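Local coordinates for protein LP15968p (Drosophila melanogaster, PDB 3MN8) that removes C-terminal arginine or lysine from peptides and proteins as a zinc-dependent carboxypeptidase, this chain holding a catalytic domain followed by a transthyretin-like domain, at residues 98-106 and 163-174. Sequence-based numbering, arbitrary orientation.
With ZN (zinc ion), chain F; GEM ((2-guanidinoethylmercapto)succinic acid), chain G.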
loop_
_atom_site.group_PDB
_atom_site.type_symbol
_atom_site.label_atom_id
_atom_site.label_comp_id
_atom_site.label_asym_id
_atom_site.label_seq_id
_atom_site.Cartn_x
_atom_site.Cartn_y
_atom_site.Cartn_z
ATOM N N ALA A 98 0.354 1.763 8.273
ATOM C CA ALA A 98 -0.506 1.296 9.349
ATOM C C ALA A 98 -0.847 2.409 10.344
ATOM O O ALA A 98 -0.317 3.514 10.272
ATOM C CB ALA A 98 0.149 0.137 10.060
ATOM N N ASN A 99 -1.750 2.099 11.264
ATOM C CA ASN A 99 -2.024 2.946 12.418
ATOM C C ASN A 99 -2.360 4.399 12.106
ATOM O O ASN A 99 -1.982 5.295 12.874
ATOM C CB ASN A 99 -0.853 2.901 13.403
ATOM C CG ASN A 99 -1.225 3.454 14.769
ATOM O OD1 ASN A 99 -0.583 4.366 15.281
ATOM N ND2 ASN A 99 -2.282 2.912 15.355
ATOM N N MET A 100 -3.069 4.643 11.004
ATOM C CA MET A 100 -3.461 6.014 10.690
ATOM C C MET A 100 -4.507 6.458 11.693
ATOM O O MET A 100 -4.540 7.616 12.114
ATOM C CB MET A 100 -3.957 6.155 9.252
ATOM C CG MET A 100 -5.383 5.709 9.008
ATOM S SD MET A 100 -5.837 5.992 7.288
ATOM C CE MET A 100 -5.233 7.665 7.064
ATOM N N HIS A 101 -5.362 5.523 12.083
ATOM C CA HIS A 101 -6.190 5.721 13.254
ATOM C C HIS A 101 -5.406 5.134 14.419
ATOM O O HIS A 101 -5.248 3.902 14.532
ATOM C CB HIS A 101 -7.553 5.057 13.086
ATOM C CG HIS A 101 -8.347 5.613 11.945
ATOM N ND1 HIS A 101 -8.534 4.932 10.763
ATOM C CD2 HIS A 101 -8.976 6.802 11.799
ATOM C CE1 HIS A 101 -9.263 5.670 9.944
ATOM N NE2 HIS A 101 -9.545 6.809 10.548
ATOM N N GLY A 102 -4.881 6.038 15.250
ATOM C CA GLY A 102 -4.032 5.692 16.377
ATOM C C GLY A 102 -4.502 4.552 17.274
ATOM O O GLY A 102 -3.683 3.846 17.862
ATOM N N ASP A 103 -5.814 4.368 17.394
ATOM C CA ASP A 103 -6.355 3.304 18.240
ATOM C C ASP A 103 -6.518 1.968 17.504
ATOM O O ASP A 103 -6.922 0.976 18.096
ATOM C CB ASP A 103 -7.680 3.744 18.863
ATOM C CG ASP A 103 -8.604 4.422 17.864
ATOM O OD1 ASP A 103 -9.546 5.105 18.312
ATOM O OD2 ASP A 103 -8.400 4.276 16.638
ATOM N N GLU A 104 -6.217 1.959 16.209
ATOM C CA GLU A 104 -6.223 0.731 15.418
ATOM C C GLU A 104 -4.780 0.284 15.240
ATOM O O GLU A 104 -4.068 0.765 14.345
ATOM C CB GLU A 104 -6.882 0.969 14.065
ATOM C CG GLU A 104 -8.304 1.507 14.149
ATOM C CD GLU A 104 -8.808 1.954 12.804
ATOM O OE1 GLU A 104 -8.136 1.641 11.804
ATOM O OE2 GLU A 104 -9.855 2.627 12.737
ATOM N N THR A 105 -4.372 -0.661 16.081
ATOM C CA THR A 105 -2.965 -0.871 16.403
ATOM C C THR A 105 -2.293 -2.135 15.841
ATOM O O THR A 105 -1.078 -2.167 15.697
ATOM C CB THR A 105 -2.805 -0.875 17.941
ATOM O OG1 THR A 105 -3.636 -1.900 18.510
ATOM C CG2 THR A 105 -3.235 0.470 18.517
ATOM N N VAL A 106 -3.061 -3.181 15.541
ATOM C CA VAL A 106 -2.463 -4.449 15.106
ATOM C C VAL A 106 -1.547 -4.269 13.873
ATOM O O VAL A 106 -0.399 -4.725 13.859
ATOM C CB VAL A 106 -3.544 -5.538 14.840
ATOM C CG1 VAL A 106 -2.908 -6.859 14.389
ATOM C CG2 VAL A 106 -4.411 -5.746 16.076
ATOM N N VAL A 163 -11.181 9.979 20.677
ATOM C CA VAL A 163 -9.840 10.386 21.050
ATOM C C VAL A 163 -8.863 9.234 20.825
ATOM O O VAL A 163 -9.126 8.076 21.180
ATOM C CB VAL A 163 -9.768 10.887 22.496
ATOM C CG1 VAL A 163 -8.335 10.838 23.002
ATOM C CG2 VAL A 163 -10.352 12.306 22.600
ATOM N N GLY A 164 -7.738 9.566 20.203
ATOM C CA GLY A 164 -6.742 8.580 19.823
ATOM C C GLY A 164 -6.880 8.167 18.367
ATOM O O GLY A 164 -5.894 7.877 17.696
ATOM N N ARG A 165 -8.117 8.143 17.881
ATOM C CA ARG A 165 -8.385 7.795 16.496
ATOM C C ARG A 165 -7.834 8.890 15.589
ATOM O O ARG A 165 -7.027 8.621 14.705
ATOM C CB ARG A 165 -9.892 7.581 16.273
ATOM C CG ARG A 165 -10.273 7.249 14.831
ATOM C CD ARG A 165 -11.772 6.995 14.676
ATOM N NE ARG A 165 -12.231 7.234 13.306
ATOM C CZ ARG A 165 -12.401 6.281 12.394
ATOM N NH1 ARG A 165 -12.152 5.017 12.701
ATOM N NH2 ARG A 165 -12.828 6.587 11.173
ATOM N N GLY A 166 -8.254 10.130 15.820
ATOM C CA GLY A 166 -7.781 11.252 15.026
ATOM C C GLY A 166 -6.445 11.690 15.582
ATOM O O GLY A 166 -5.962 11.099 16.551
ATOM N N ASN A 167 -5.836 12.709 14.976
ATOM C CA ASN A 167 -4.535 13.176 15.449
ATOM C C ASN A 167 -4.680 13.998 16.719
ATOM O O ASN A 167 -5.677 13.876 17.441
ATOM C CB ASN A 167 -3.731 13.914 14.359
ATOM C CG ASN A 167 -4.322 15.267 13.982
ATOM O OD1 ASN A 167 -5.315 15.721 14.558
ATOM N ND2 ASN A 167 -3.702 15.919 13.003
ATOM N N ALA A 168 -3.683 14.824 17.005
ATOM C CA ALA A 168 -3.687 15.582 18.252
ATOM C C ALA A 168 -4.712 16.710 18.218
ATOM O O ALA A 168 -5.126 17.199 19.267
ATOM C CB ALA A 168 -2.294 16.126 18.561
ATOM N N ALA A 169 -5.113 17.126 17.015
ATOM C CA ALA A 169 -6.150 18.153 16.864
ATOM C C ALA A 169 -7.533 17.500 16.747
ATOM O O ALA A 169 -8.541 18.181 16.517
ATOM C CB ALA A 169 -5.858 19.037 15.657
ATOM N N ASN A 170 -7.565 16.177 16.912
ATOM C CA ASN A 170 -8.800 15.407 16.864
ATOM C C ASN A 170 -9.494 15.417 15.513
ATOM O O ASN A 170 -10.719 15.287 15.449
ATOM C CB ASN A 170 -9.779 15.877 17.938
ATOM C CG ASN A 170 -9.669 15.081 19.206
ATOM O OD1 ASN A 170 -9.369 15.627 20.267
ATOM N ND2 ASN A 170 -9.905 13.779 19.108
ATOM N N ILE A 171 -8.735 15.566 14.432
ATOM C CA ILE A 171 -9.342 15.355 13.118
ATOM C C ILE A 171 -8.967 13.995 12.553
ATOM O O ILE A 171 -7.877 13.480 12.813
ATOM C CB ILE A 171 -9.080 16.497 12.083
ATOM C CG1 ILE A 171 -7.772 16.278 11.326
ATOM C CG2 ILE A 171 -9.167 17.878 12.745
ATOM C CD1 ILE A 171 -7.932 15.505 10.023
ATOM N N ASP A 172 -9.903 13.425 11.793
ATOM C CA ASP A 172 -9.776 12.080 11.240
ATOM C C ASP A 172 -8.945 12.107 9.955
ATOM O O ASP A 172 -9.419 12.536 8.898
ATOM C CB ASP A 172 -11.169 11.469 10.998
ATOM C CG ASP A 172 -11.115 10.001 10.565
ATOM O OD1 ASP A 172 -10.112 9.586 9.918
ATOM O OD2 ASP A 172 -12.091 9.269 10.872
ATOM N N LEU A 173 -7.700 11.648 10.058
ATOM C CA LEU A 173 -6.781 11.712 8.937
ATOM C C LEU A 173 -7.335 10.989 7.708
ATOM O O LEU A 173 -6.962 11.304 6.578
ATOM C CB LEU A 173 -5.412 11.166 9.345
ATOM C CG LEU A 173 -4.690 11.990 10.417
ATOM C CD1 LEU A 173 -3.412 11.296 10.878
ATOM C CD2 LEU A 173 -4.403 13.410 9.914
ATOM N N ASN A 174 -8.243 10.040 7.919
ATOM C CA ASN A 174 -8.828 9.331 6.794
ATOM C C ASN A 174 -10.011 10.098 6.264
ATOM O O ASN A 174 -10.841 9.542 5.544
ATOM C CB ASN A 174 -9.250 7.916 7.168
ATOM C CG ASN A 174 -9.191 6.956 5.989
ATOM O OD1 ASN A 174 -8.530 7.220 4.975
ATOM N ND2 ASN A 174 -9.871 5.822 6.125
HETATM ZN ZN ZN F . -9.317 2.934 10.799
HETATM C C8 GEM G . -12.992 3.223 7.641
HETATM S S7 GEM G . -11.815 3.015 6.333
HETATM C C6 GEM G . -12.340 1.460 5.670
HETATM C C5 GEM G . -13.818 1.420 5.291
HETATM N N3 GEM G . -13.997 2.281 4.132
HETATM C C1 GEM G . -15.148 2.663 3.590
HETATM N N4 GEM G . -15.158 3.457 2.526
HETATM N N2 GEM G . -16.299 2.255 4.114
HETATM C C9 GEM G . -12.841 4.629 8.157
HETATM O O14 GEM G . -11.913 5.330 7.696
HETATM O O15 GEM G . -13.645 5.051 9.015
HETATM C C10 GEM G . -12.847 2.180 8.761
HETATM C C11 GEM G . -11.589 2.258 9.618
HETATM O O12 GEM G . -10.947 1.195 9.798
HETATM O O13 GEM G . -11.254 3.351 10.143
#
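His-101 and Arg-165 form the tightly packed heart of this contact, in the active site of the M14 carboxypeptidase domain. The guanidinium lies flat on one face of the imidazole, centres 3.8 Å apart and planes at 18°. Arg-165 gets there with CG anti to its backbone N (chi1 178°) and its chain extended alongside the histidine. His-101 ND1 binds the zinc at 2.1 Å, Glu-104 chelates it through both oxygens, and His-217 is the third protein ligand. His-101 NE2 donates to Asp-172 OD1 (2.9 Å), ring and carboxylate almost perpendicular. That oxygen also accepts from Asn-174 N, an Asx turn, and OD2 is salt-bridged to Arg-165 NH2 (2.8 Å). With an alanine in place of Asp-172, His-101 NE2 would probably lose its acceptor and Arg-165 its carboxylate mate. The 167-170 turn is the loose side: it does not touch segment 98-106, and Ala-169 and Asn-170 are exposed. On the pocket side, Arg-165 NH2 and Asn-174 ND2 bind O15 and O14 of one carboxylate of (2-guanidinoethylmercapto)succinic acid (GEM), and Arg-165 NH1 donates to GEM O13, a zinc ligand. This chemistry is consistent with Asp-172 helping, from the second shell, to position a zinc ligand and an anion-binding arginine.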